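Local coordinates for Pvc2 (Photorhabdus asymbiotica subsp. asymbiotica, PDB 6J0B), which probably forms the contractile sheath around the inner tube of an extracellular contractile injection system, at residues V34-Q39 and K87-E92; S42-I47 and L91-P96; V128-E133 and Y158-A163; L136-A141 and Q213-T218. All blocks are in the same frame, centred on the assembly; numbering follows the deposited sequence.

Interaction 1: residues V34-Q39 and K87-E92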
loop_
_atom_site.group_PDB
_atom_site.type_symbol
_atom_site.label_atom_id
_atom_site.label_comp_id
_atom_site.label_asym_id
_atom_site.label_seq_id
_atom_site.Cartn_x
_atom_site.Cartn_y
_atom_site.Cartn_z
ATOM N N VAL A 34 -42.077 47.695 39.896
ATOM C CA VAL A 34 -42.288 48.820 38.997
ATOM C C VAL A 34 -42.809 49.985 39.822
ATOM O O VAL A 34 -43.710 49.807 40.649
ATOM C CB VAL A 34 -43.267 48.456 37.867
ATOM C CG1 VAL A 34 -43.431 49.607 36.899
ATOM C CG2 VAL A 34 -42.789 47.216 37.136
ATOM N N ASP A 35 -42.234 51.165 39.611
ATOM C CA ASP A 35 -42.649 52.338 40.362
ATOM C C ASP A 35 -44.037 52.793 39.932
ATOM O O ASP A 35 -44.497 52.502 38.827
ATOM C CB ASP A 35 -41.647 53.482 40.175
ATOM C CG ASP A 35 -41.690 54.093 38.779
ATOM O OD1 ASP A 35 -41.867 53.348 37.791
ATOM O OD2 ASP A 35 -41.531 55.327 38.670
ATOM N N GLU A 36 -44.710 53.507 40.825
ATOM C CA GLU A 36 -45.865 54.269 40.394
ATOM C C GLU A 36 -45.387 55.482 39.601
ATOM O O GLU A 36 -44.209 55.849 39.658
ATOM C CB GLU A 36 -46.721 54.676 41.592
ATOM C CG GLU A 36 -47.395 53.489 42.269
ATOM C CD GLU A 36 -48.314 53.897 43.402
ATOM O OE1 GLU A 36 -48.134 55.005 43.950
ATOM O OE2 GLU A 36 -49.218 53.107 43.745
ATOM N N GLN A 37 -46.338 56.119 38.902
ATOM C CA GLN A 37 -46.129 56.932 37.689
ATOM C C GLN A 37 -45.568 56.097 36.540
ATOM O O GLN A 37 -44.732 56.571 35.769
ATOM C CB GLN A 37 -45.249 58.175 37.910
ATOM C CG GLN A 37 -45.745 59.125 38.975
ATOM C CD GLN A 37 -46.939 59.926 38.514
ATOM O OE1 GLN A 37 -48.024 59.826 39.085
ATOM N NE2 GLN A 37 -46.748 60.730 37.475
ATOM N N ASN A 38 -46.022 54.851 36.418
ATOM C CA ASN A 38 -45.786 54.027 35.237
ATOM C C ASN A 38 -47.144 53.776 34.596
ATOM O O ASN A 38 -47.984 53.069 35.162
ATOM C CB ASN A 38 -45.091 52.714 35.593
ATOM C CG ASN A 38 -44.532 51.998 34.376
ATOM O OD1 ASN A 38 -45.278 51.526 33.518
ATOM N ND2 ASN A 38 -43.212 51.901 34.305
ATOM N N GLN A 39 -47.353 54.347 33.412
ATOM C CA GLN A 39 -48.667 54.349 32.785
ATOM C C GLN A 39 -48.981 53.066 32.030
ATOM O O GLN A 39 -50.107 52.920 31.541
ATOM C CB GLN A 39 -48.782 55.539 31.828
ATOM C CG GLN A 39 -47.894 55.446 30.587
ATOM C CD GLN A 39 -46.495 56.007 30.800
ATOM O OE1 GLN A 39 -46.043 56.181 31.931
ATOM N NE2 GLN A 39 -45.806 56.300 29.703
ATOM N N LYS A 87 -46.558 46.136 40.075
ATOM C CA LYS A 87 -46.324 47.458 40.638
ATOM C C LYS A 87 -45.997 47.350 42.122
ATOM O O LYS A 87 -46.430 46.425 42.812
ATOM C CB LYS A 87 -47.535 48.362 40.419
ATOM C CG LYS A 87 -47.267 49.462 39.411
ATOM C CD LYS A 87 -48.485 50.318 39.149
ATOM C CE LYS A 87 -48.183 51.355 38.083
ATOM N NZ LYS A 87 -49.377 52.171 37.743
ATOM N N THR A 88 -45.221 48.318 42.612
ATOM C CA THR A 88 -44.541 48.160 43.890
ATOM C C THR A 88 -45.451 48.348 45.098
ATOM O O THR A 88 -45.119 47.855 46.180
ATOM C CB THR A 88 -43.354 49.129 43.977
ATOM O OG1 THR A 88 -42.656 48.926 45.210
ATOM C CG2 THR A 88 -43.815 50.578 43.892
ATOM N N THR A 89 -46.584 49.033 44.953
ATOM C CA THR A 89 -47.463 49.241 46.097
ATOM C C THR A 89 -48.455 48.106 46.280
ATOM O O THR A 89 -48.852 47.815 47.414
ATOM C CB THR A 89 -48.214 50.563 45.960
ATOM O OG1 THR A 89 -48.969 50.564 44.743
ATOM C CG2 THR A 89 -47.226 51.714 45.952
ATOM N N SER A 90 -48.863 47.462 45.189
ATOM C CA SER A 90 -49.644 46.237 45.245
ATOM C C SER A 90 -48.769 44.999 45.153
ATOM O O SER A 90 -49.263 43.926 44.795
ATOM C CB SER A 90 -50.682 46.223 44.124
ATOM O OG SER A 90 -50.056 46.077 42.863
ATOM N N LEU A 91 -47.480 45.127 45.472
ATOM C CA LEU A 91 -46.537 44.036 45.255
ATOM C C LEU A 91 -46.706 42.925 46.282
ATOM O O LEU A 91 -46.454 41.756 45.974
ATOM C CB LEU A 91 -45.112 44.591 45.281
ATOM C CG LEU A 91 -43.919 43.679 45.015
ATOM C CD1 LEU A 91 -42.998 44.302 43.993
ATOM C CD2 LEU A 91 -43.172 43.433 46.304
ATOM N N GLU A 92 -47.150 43.258 47.490
ATOM C CA GLU A 92 -47.285 42.268 48.551
ATOM C C GLU A 92 -48.537 41.411 48.418
ATOM O O GLU A 92 -48.717 40.482 49.211
ATOM C CB GLU A 92 -47.279 42.954 49.920
ATOM C CG GLU A 92 -48.586 43.645 50.296
ATOM C CD GLU A 92 -48.758 44.999 49.633
ATOM O OE1 GLU A 92 -49.914 45.381 49.349
ATOM O OE2 GLU A 92 -47.739 45.679 49.394
#

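Interaction 2: residues S42-I47 and L91-P96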
loop_
_atom_site.group_PDB
_atom_site.type_symbol
_atom_site.label_atom_id
_atom_site.label_comp_id
_atom_site.label_asym_id
_atom_site.label_seq_id
_atom_site.Cartn_x
_atom_site.Cartn_y
_atom_site.Cartn_z
ATOM N N SER A 42 -50.958 48.163 35.176
ATOM C CA SER A 42 -51.973 48.532 36.147
ATOM C C SER A 42 -51.625 47.964 37.515
ATOM O O SER A 42 -50.769 47.086 37.651
ATOM C CB SER A 42 -53.345 48.028 35.700
ATOM O OG SER A 42 -54.287 48.092 36.755
ATOM N N GLU A 43 -52.293 48.487 38.538
ATOM C CA GLU A 43 -52.165 47.924 39.870
ATOM C C GLU A 43 -52.814 46.547 39.934
ATOM O O GLU A 43 -53.721 46.219 39.162
ATOM C CB GLU A 43 -52.827 48.820 40.913
ATOM C CG GLU A 43 -51.977 49.930 41.481
ATOM C CD GLU A 43 -52.754 50.755 42.487
ATOM O OE1 GLU A 43 -52.285 51.847 42.864
ATOM O OE2 GLU A 43 -53.848 50.307 42.896
ATOM N N ASP A 44 -52.310 45.736 40.865
ATOM C CA ASP A 44 -52.952 44.519 41.363
ATOM C C ASP A 44 -53.134 43.438 40.300
ATOM O O ASP A 44 -54.030 42.599 40.424
ATOM C CB ASP A 44 -54.295 44.836 42.031
ATOM C CG ASP A 44 -54.134 45.265 43.475
ATOM O OD1 ASP A 44 -53.530 44.501 44.255
ATOM O OD2 ASP A 44 -54.601 46.368 43.828
ATOM N N ASN A 45 -52.307 43.428 39.258
ATOM C CA ASN A 45 -52.181 42.239 38.428
ATOM C C ASN A 45 -50.768 42.155 37.875
ATOM O O ASN A 45 -50.170 43.169 37.505
ATOM C CB ASN A 45 -53.210 42.188 37.284
ATOM C CG ASN A 45 -53.473 43.538 36.653
ATOM O OD1 ASN A 45 -52.653 44.451 36.724
ATOM N ND2 ASN A 45 -54.632 43.668 36.020
ATOM N N ALA A 46 -50.241 40.937 37.846
ATOM C CA ALA A 46 -48.935 40.666 37.270
ATOM C C ALA A 46 -49.078 40.461 35.773
ATOM O O ALA A 46 -49.983 39.754 35.321
ATOM C CB ALA A 46 -48.314 39.426 37.904
ATOM N N ILE A 47 -48.186 41.072 35.008
ATOM C CA ILE A 47 -48.182 40.951 33.559
ATOM C C ILE A 47 -47.009 40.055 33.198
ATOM O O ILE A 47 -45.847 40.450 33.352
ATOM C CB ILE A 47 -48.088 42.319 32.869
ATOM C CG1 ILE A 47 -49.374 43.122 33.087
ATOM C CG2 ILE A 47 -47.855 42.154 31.380
ATOM C CD1 ILE A 47 -49.324 44.109 34.234
ATOM N N LEU A 91 -47.480 45.127 45.472
ATOM C CA LEU A 91 -46.537 44.036 45.255
ATOM C C LEU A 91 -46.706 42.925 46.282
ATOM O O LEU A 91 -46.454 41.756 45.974
ATOM C CB LEU A 91 -45.112 44.591 45.281
ATOM C CG LEU A 91 -43.919 43.679 45.015
ATOM C CD1 LEU A 91 -42.998 44.302 43.993
ATOM C CD2 LEU A 91 -43.172 43.433 46.304
ATOM N N GLU A 92 -47.150 43.258 47.490
ATOM C CA GLU A 92 -47.285 42.268 48.551
ATOM C C GLU A 92 -48.537 41.411 48.418
ATOM O O GLU A 92 -48.717 40.482 49.211
ATOM C CB GLU A 92 -47.279 42.954 49.920
ATOM C CG GLU A 92 -48.586 43.645 50.296
ATOM C CD GLU A 92 -48.758 44.999 49.633
ATOM O OE1 GLU A 92 -49.914 45.381 49.349
ATOM O OE2 GLU A 92 -47.739 45.679 49.394
ATOM N N LYS A 93 -49.402 41.694 47.445
ATOM C CA LYS A 93 -50.612 40.912 47.238
ATOM C C LYS A 93 -50.502 39.924 46.087
ATOM O O LYS A 93 -51.198 38.906 46.095
ATOM C CB LYS A 93 -51.802 41.839 46.980
ATOM C CG LYS A 93 -52.077 42.822 48.099
ATOM C CD LYS A 93 -53.211 43.769 47.739
ATOM C CE LYS A 93 -54.516 43.020 47.515
ATOM N NZ LYS A 93 -55.649 43.946 47.237
ATOM N N ILE A 94 -49.639 40.188 45.111
ATOM C CA ILE A 94 -49.621 39.404 43.880
ATOM C C ILE A 94 -48.585 38.289 43.939
ATOM O O ILE A 94 -48.806 37.209 43.387
ATOM C CB ILE A 94 -49.383 40.339 42.680
ATOM C CG1 ILE A 94 -50.307 41.550 42.765
ATOM C CG2 ILE A 94 -49.638 39.620 41.374
ATOM C CD1 ILE A 94 -51.774 41.200 42.702
ATOM N N ILE A 95 -47.449 38.542 44.596
ATOM C CA ILE A 95 -46.420 37.501 44.739
ATOM C C ILE A 95 -46.903 36.267 45.496
ATOM O O ILE A 95 -46.523 35.151 45.105
ATOM C CB ILE A 95 -45.134 38.110 45.319
ATOM C CG1 ILE A 95 -44.728 39.335 44.505
ATOM C CG2 ILE A 95 -43.986 37.106 45.327
ATOM C CD1 ILE A 95 -43.435 39.955 44.952
ATOM N N PRO A 96 -47.746 36.355 46.544
ATOM C CA PRO A 96 -48.343 35.106 47.053
ATOM C C PRO A 96 -49.310 34.420 46.093
ATOM O O PRO A 96 -49.496 33.203 46.211
ATOM C CB PRO A 96 -49.049 35.559 48.336
ATOM C CG PRO A 96 -48.272 36.694 48.792
ATOM C CD PRO A 96 -47.906 37.428 47.552
#

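Interaction 3: residues V128-E133 and Y158-A163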
loop_
_atom_site.group_PDB
_atom_site.type_symbol
_atom_site.label_atom_id
_atom_site.label_comp_id
_atom_site.label_asym_id
_atom_site.label_seq_id
_atom_site.Cartn_x
_atom_site.Cartn_y
_atom_site.Cartn_z
ATOM N N VAL A 128 -32.952 39.690 45.337
ATOM C CA VAL A 128 -31.759 40.450 44.984
ATOM C C VAL A 128 -32.171 41.896 44.727
ATOM O O VAL A 128 -33.095 42.157 43.950
ATOM C CB VAL A 128 -31.054 39.834 43.764
ATOM C CG1 VAL A 128 -32.061 39.275 42.782
ATOM C CG2 VAL A 128 -30.161 40.837 43.074
ATOM N N PHE A 129 -31.516 42.841 45.398
ATOM C CA PHE A 129 -31.738 44.250 45.093
ATOM C C PHE A 129 -30.398 44.978 45.058
ATOM O O PHE A 129 -29.330 44.370 45.157
ATOM C CB PHE A 129 -32.728 44.906 46.062
ATOM C CG PHE A 129 -32.686 44.370 47.454
ATOM C CD1 PHE A 129 -33.692 43.534 47.911
ATOM C CD2 PHE A 129 -31.675 44.729 48.318
ATOM C CE1 PHE A 129 -33.674 43.051 49.198
ATOM C CE2 PHE A 129 -31.654 44.244 49.605
ATOM C CZ PHE A 129 -32.658 43.411 50.045
ATOM N N ASP A 130 -30.472 46.298 44.916
ATOM C CA ASP A 130 -29.355 47.126 44.493
ATOM C C ASP A 130 -28.507 47.579 45.671
ATOM O O ASP A 130 -28.928 47.543 46.827
ATOM C CB ASP A 130 -29.856 48.367 43.756
ATOM C CG ASP A 130 -31.121 48.114 42.977
ATOM O OD1 ASP A 130 -31.140 47.175 42.165
ATOM O OD2 ASP A 130 -32.102 48.859 43.176
ATOM N N GLY A 131 -27.298 48.027 45.353
ATOM C CA GLY A 131 -26.502 48.785 46.281
ATOM C C GLY A 131 -26.886 50.244 46.187
ATOM O O GLY A 131 -27.751 50.621 45.393
ATOM N N PRO A 132 -26.263 51.095 46.998
ATOM C CA PRO A 132 -26.559 52.528 46.913
ATOM C C PRO A 132 -25.999 53.130 45.636
ATOM O O PRO A 132 -24.917 52.759 45.176
ATOM C CB PRO A 132 -25.874 53.107 48.154
ATOM C CG PRO A 132 -24.799 52.142 48.467
ATOM C CD PRO A 132 -25.315 50.790 48.081
ATOM N N GLU A 133 -26.763 54.058 45.055
ATOM C CA GLU A 133 -26.376 54.672 43.791
ATOM C C GLU A 133 -25.167 55.580 43.932
ATOM O O GLU A 133 -24.445 55.788 42.952
ATOM C CB GLU A 133 -27.538 55.475 43.214
ATOM C CG GLU A 133 -28.880 54.791 43.321
ATOM C CD GLU A 133 -29.958 55.518 42.548
ATOM O OE1 GLU A 133 -31.055 55.730 43.106
ATOM O OE2 GLU A 133 -29.706 55.883 41.381
ATOM N N TYR A 158 -23.392 46.008 44.354
ATOM C CA TYR A 158 -23.223 47.443 44.565
ATOM C C TYR A 158 -23.333 48.304 43.303
ATOM O O TYR A 158 -24.275 49.103 43.236
ATOM C CB TYR A 158 -21.909 47.736 45.309
ATOM C CG TYR A 158 -21.406 49.156 45.160
ATOM C CD1 TYR A 158 -22.129 50.241 45.653
ATOM C CD2 TYR A 158 -20.193 49.408 44.539
ATOM C CE1 TYR A 158 -21.676 51.520 45.489
ATOM C CE2 TYR A 158 -19.721 50.690 44.395
ATOM C CZ TYR A 158 -20.464 51.738 44.876
ATOM O OH TYR A 158 -19.995 53.017 44.730
ATOM N N PRO A 159 -22.438 48.229 42.308
ATOM C CA PRO A 159 -22.336 49.361 41.373
ATOM C C PRO A 159 -23.441 49.336 40.327
ATOM O O PRO A 159 -23.668 48.322 39.662
ATOM C CB PRO A 159 -20.955 49.178 40.732
ATOM C CG PRO A 159 -20.433 47.875 41.249
ATOM C CD PRO A 159 -21.576 47.131 41.839
ATOM N N TRP A 160 -24.150 50.455 40.211
ATOM C CA TRP A 160 -25.161 50.609 39.178
ATOM C C TRP A 160 -24.485 50.628 37.818
ATOM O O TRP A 160 -23.684 51.516 37.533
ATOM C CB TRP A 160 -25.953 51.892 39.401
ATOM C CG TRP A 160 -27.023 51.754 40.423
ATOM C CD1 TRP A 160 -26.878 51.324 41.704
ATOM C CD2 TRP A 160 -28.410 52.057 40.255
ATOM N NE1 TRP A 160 -28.089 51.332 42.346
ATOM C CE2 TRP A 160 -29.047 51.779 41.476
ATOM C CE3 TRP A 160 -29.175 52.537 39.189
ATOM C CZ2 TRP A 160 -30.412 51.963 41.663
ATOM C CZ3 TRP A 160 -30.529 52.717 39.375
ATOM C CH2 TRP A 160 -31.134 52.433 40.602
ATOM N N LEU A 161 -24.791 49.643 36.988
ATOM C CA LEU A 161 -24.104 49.510 35.716
ATOM C C LEU A 161 -24.555 50.581 34.733
ATOM O O LEU A 161 -25.651 51.135 34.838
ATOM C CB LEU A 161 -24.347 48.125 35.141
ATOM C CG LEU A 161 -23.628 47.091 35.990
ATOM C CD1 LEU A 161 -24.567 45.995 36.376
ATOM C CD2 LEU A 161 -22.457 46.548 35.222
ATOM N N LYS A 162 -23.681 50.889 33.782
ATOM C CA LYS A 162 -23.985 51.854 32.742
ATOM C C LYS A 162 -23.736 51.217 31.384
ATOM O O LYS A 162 -22.956 50.271 31.253
ATOM C CB LYS A 162 -23.158 53.141 32.897
ATOM C CG LYS A 162 -21.723 53.033 32.426
ATOM C CD LYS A 162 -20.893 54.210 32.886
ATOM C CE LYS A 162 -19.451 54.055 32.443
ATOM N NZ LYS A 162 -18.564 55.048 33.101
ATOM N N ALA A 163 -24.434 51.730 30.376
ATOM C CA ALA A 163 -24.355 51.192 29.030
ATOM C C ALA A 163 -24.394 52.340 28.038
ATOM O O ALA A 163 -24.810 53.455 28.362
ATOM C CB ALA A 163 -25.496 50.208 28.750
#

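Interaction 4: residues L136-A141 and Q213-T218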
loop_
_atom_site.group_PDB
_atom_site.type_symbol
_atom_site.label_atom_id
_atom_site.label_comp_id
_atom_site.label_asym_id
_atom_site.label_seq_id
_atom_site.Cartn_x
_atom_site.Cartn_y
_atom_site.Cartn_z
ATOM N N LEU A 136 -19.577 55.157 47.201
ATOM C CA LEU A 136 -19.360 55.065 48.636
ATOM C C LEU A 136 -17.869 55.031 48.959
ATOM O O LEU A 136 -17.009 55.208 48.092
ATOM C CB LEU A 136 -20.088 53.852 49.223
ATOM C CG LEU A 136 -20.152 52.495 48.517
ATOM C CD1 LEU A 136 -18.831 51.762 48.444
ATOM C CD2 LEU A 136 -21.190 51.613 49.184
ATOM N N THR A 137 -17.561 54.784 50.228
ATOM C CA THR A 137 -16.213 54.903 50.750
ATOM C C THR A 137 -15.818 53.641 51.499
ATOM O O THR A 137 -16.660 52.843 51.919
ATOM C CB THR A 137 -16.079 56.100 51.703
ATOM O OG1 THR A 137 -17.063 55.994 52.740
ATOM C CG2 THR A 137 -16.264 57.416 50.964
ATOM N N ILE A 138 -14.502 53.484 51.662
ATOM C CA ILE A 138 -13.951 52.550 52.632
ATOM C C ILE A 138 -14.033 53.141 54.037
ATOM O O ILE A 138 -13.937 52.413 55.032
ATOM C CB ILE A 138 -12.505 52.202 52.214
ATOM C CG1 ILE A 138 -11.992 50.943 52.910
ATOM C CG2 ILE A 138 -11.564 53.368 52.475
ATOM C CD1 ILE A 138 -10.584 50.559 52.516
ATOM N N ASN A 139 -14.265 54.449 54.135
ATOM C CA ASN A 139 -14.224 55.214 55.372
ATOM C C ASN A 139 -15.556 55.176 56.116
ATOM O O ASN A 139 -15.596 54.844 57.303
ATOM C CB ASN A 139 -13.818 56.656 55.049
ATOM C CG ASN A 139 -13.518 57.482 56.283
ATOM O OD1 ASN A 139 -13.375 56.956 57.386
ATOM N ND2 ASN A 139 -13.405 58.791 56.096
ATOM N N GLY A 140 -16.649 55.519 55.439
ATOM C CA GLY A 140 -17.965 55.447 56.046
ATOM C C GLY A 140 -18.682 54.162 55.689
ATOM O O GLY A 140 -19.884 54.166 55.406
ATOM N N ALA A 141 -17.948 53.049 55.717
ATOM C CA ALA A 141 -18.412 51.821 55.087
ATOM C C ALA A 141 -19.400 51.036 55.941
ATOM O O ALA A 141 -20.294 50.386 55.391
ATOM C CB ALA A 141 -17.216 50.936 54.736
ATOM N N GLN A 213 -13.571 46.552 48.736
ATOM C CA GLN A 213 -14.387 45.345 48.741
ATOM C C GLN A 213 -14.143 44.488 49.976
ATOM O O GLN A 213 -15.026 43.720 50.367
ATOM C CB GLN A 213 -14.119 44.527 47.476
ATOM C CG GLN A 213 -15.201 43.513 47.145
ATOM C CD GLN A 213 -14.827 42.597 46.006
ATOM O OE1 GLN A 213 -15.570 41.679 45.669
ATOM N NE2 GLN A 213 -13.672 42.839 45.404
ATOM N N GLY A 214 -12.977 44.615 50.607
ATOM C CA GLY A 214 -12.733 43.895 51.841
ATOM C C GLY A 214 -13.548 44.409 53.010
ATOM O O GLY A 214 -13.854 43.650 53.933
ATOM N N GLU A 215 -13.902 45.696 52.992
ATOM C CA GLU A 215 -14.762 46.254 54.032
ATOM C C GLU A 215 -16.167 45.683 53.948
ATOM O O GLU A 215 -16.743 45.257 54.955
ATOM C CB GLU A 215 -14.821 47.775 53.905
ATOM C CG GLU A 215 -13.896 48.523 54.825
ATOM C CD GLU A 215 -14.361 48.530 56.263
ATOM O OE1 GLU A 215 -15.575 48.682 56.510
ATOM O OE2 GLU A 215 -13.500 48.386 57.153
ATOM N N TYR A 216 -16.734 45.667 52.746
ATOM C CA TYR A 216 -18.149 45.378 52.585
ATOM C C TYR A 216 -18.452 43.894 52.546
ATOM O O TYR A 216 -19.604 43.514 52.747
ATOM C CB TYR A 216 -18.670 46.044 51.317
ATOM C CG TYR A 216 -18.769 47.539 51.451
ATOM C CD1 TYR A 216 -19.927 48.130 51.932
ATOM C CD2 TYR A 216 -17.701 48.357 51.118
ATOM C CE1 TYR A 216 -20.024 49.495 52.068
ATOM C CE2 TYR A 216 -17.786 49.723 51.253
ATOM C CZ TYR A 216 -18.952 50.286 51.724
ATOM O OH TYR A 216 -19.045 51.651 51.853
ATOM N N ASN A 217 -17.453 43.050 52.316
ATOM C CA ASN A 217 -17.698 41.624 52.170
ATOM C C ASN A 217 -17.942 40.918 53.497
ATOM O O ASN A 217 -18.434 39.787 53.496
ATOM C CB ASN A 217 -16.512 40.975 51.459
ATOM C CG ASN A 217 -16.892 39.726 50.709
ATOM O OD1 ASN A 217 -17.960 39.646 50.109
ATOM N ND2 ASN A 217 -16.010 38.740 50.732
ATOM N N THR A 218 -17.620 41.549 54.626
ATOM C CA THR A 218 -17.564 40.810 55.883
ATOM C C THR A 218 -18.931 40.668 56.550
ATOM O O THR A 218 -19.455 39.558 56.675
ATOM C CB THR A 218 -16.571 41.480 56.838
ATOM O OG1 THR A 218 -17.024 42.801 57.155
ATOM C CG2 THR A 218 -15.192 41.560 56.196
#

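Interaction 1: residues V34-Q39 and K87-E92
Three hydrogen bonds join Glu36 to Thr89, Asn38 to Lys87 and Val34 to Thr88, where two adjacent parallel strands of the central mixed sheet, 31-34 and 83-87, run out into their loops. The hydroxyl OG1 of Thr89 donates to OE2 of Glu36 at 2.7 Å, coming from above the carboxylate plane. Glu36 extends its chain beyond CG to make this bond, and the two side chains cross at about a right angle. A second acid, Glu43, lies near the same carboxylate, so the donated hydroxyl may help offset the local negative charge. Lys87 is likewise stretched out beyond CG; it runs past the carbonyl O atoms of Val34 and Asp35 and gives NZ to the backbone O of Asn38 at 3.1 Å, with a weak second bond to Ile41 O. The chain of 34-39 is thereby tied down at a carbonyl well past the end of its strand. The backbone bond from Thr88 N to Val34 O, 2.9 Å long, continues the sheet pairing and accompanies the parallel bridge between Val34 and Lys87. Packing is lighter: CE of Lys87 lies 4.2 Å from CB of Asn38, and Leu68 of helix 67-77 touches both Val34 and Asn38. Around the Val34 carbonyl the methyl of Thr88 closes in beside the N-H donor, CG2 standing 3.3 Å from Val34 O and 4.1 Å from Asp35 CA.

Interaction 2: residues S42-I47 and L91-P96
Ile94 fits against Ala46 and the backbone of Asp44, forming the close-packed half of a contact between the short helix 91-94 and the loop that leads into strand 47-49. Its two branches divide the work. CG2, anti to the backbone N, meets the methyl CB of Ala46 at 3.7 Å, while CG1, beside the backbone N (chi1 -48°), carries CD1 to within 3.5 Å of the carbonyl O of Asp44. Val86 of strand 83-87, which pairs with 47-49, touches both Ile94 and Ala46, and Leu98 also packs on Ala46, so this apolar patch is rooted on the sheet. The outward half is looser. The chain of Lys93, bent at chi3 (62°), passes obliquely by OD1 of Asp44, which sees the aliphatic part as much as the charge: CD is 3.6 Å away and NZ 3.7 Å, a long salt bridge. Lys93 is exposed and Asp44 partly so, which leaves the charged pair toward solvent. A firmer polar tie reaches Asp44 from just before the helix, where Ser90 OG bonds to its backbone N. The chemistry is thus graded, with a small hydrophobic contact next to the sheet and a long ion pair at the surface. Solvent probably screens that pair, so its attraction is likely to be modest and the specific fit to rest mainly with Ile94.

Interaction 3: residues V128-E133 and Y158-A163
Trp160 turns its indole toward the bend formed by Gly131, Pro132 and Glu133. The ring owes this placement to a CG set anti to the carbonyl carbon (chi1 -81°), which brings NE1 to the carbonyl O of Gly131 at 3.1 Å in a fairly straight bond. The acceptor lies in the plane of the indole, whereas the donor stands above the carbonyl plane of Gly131. Glu133 lies over one indole face: its CG approaches CE2 to 3.5 Å in a CH-pi contact displaced toward the rim, and the extended chain (chi2 -171°) carries the carboxylate over the six-membered ring, where the two planes differ by only 11°. One edge bond and one stacked face together probably restrict the rotation of the indole. Asp130 adds its CB, 3.7 Å from NE1, with a carboxylate steeply inclined to the ring and bonded through OD1 to Ser173. Tyr158 crosses Pro132 at about a right angle, CD1 being 4.0 Å from Pro132 CD. The contact thus joins the loops leaving two adjacent parallel strands, 126-130 and 154-157, in the subtilisin-like domain of the sheath family. Pro172, opening helix 172-186, touches both Asp130 and Trp160, while Ile222 and Met224 of the next strand, 222-228, pack against Tyr158.

Interaction 4: residues L136-A141 and Q213-T218
Tyr216 points its phenol end into the loop 136-141, where Leu136, Thr137 and Ala141 surround it. The hydroxyl donates to the backbone O of Thr137 at 2.7 Å, lying in the plane of that carbonyl, and the acceptor sits at the edge of the ring, near its plane. This bond pins the far end of the aromatic side chain. Leu136 arrives from the opposite direction, and both of its methyls engage the phenol: CD1 and CD2 each stand 3.6 Å from Tyr216 CZ. Ala141 lies across the ring plane from them, its CB 3.5 Å from the same CZ, so the phenol end is held between a leucine fork and a single methyl. With CG beside the backbone N (chi1 -72°), the ring of Tyr216 carries its hydroxyl to the loop. Glu215, one residue earlier, takes a different path: its chain bends at chi2 (-74°), and its CG meets CG1 of Ile138 at 3.6 Å, the two side chains crossing at about a right angle. The loop has its own brace, an ST motif in which Thr137 OG1 accepts from Gly140 N at 2.8 Å, and this may help present the Thr137 carbonyl. The contact fastens the segment between strand 126-130 and helix 141-144 to helix 210-216. Ile222 and Met224 of strand 222-228 back Tyr216, and on the same helical segment Gln213 meets Pro8 of a neighbouring subunit.

How the interactions relate
The four contacts fall into two pairs. Interactions 1 and 2 have centres about 9 Å apart, share Leu91 and Glu92, and fix successive parts of the loop after strand 31-34 to the chain around helix 91-94. Interactions 3 and 4 follow later with alternating segments; their centres are about 15 Å apart, and Tyr158 OH approaches Leu136 N at 3.3 Å, a probable hydrogen bond. The pairs do not touch: interactions 2 and 4 lie about 36 Å apart, centre to centre. Interactions 1 and 3 join loops leaving paired strands of one mixed sheet, while 2 and 4 set loops against helices 91-94 and 210-216, with interaction 4 extending toward a second subunit of the sheath.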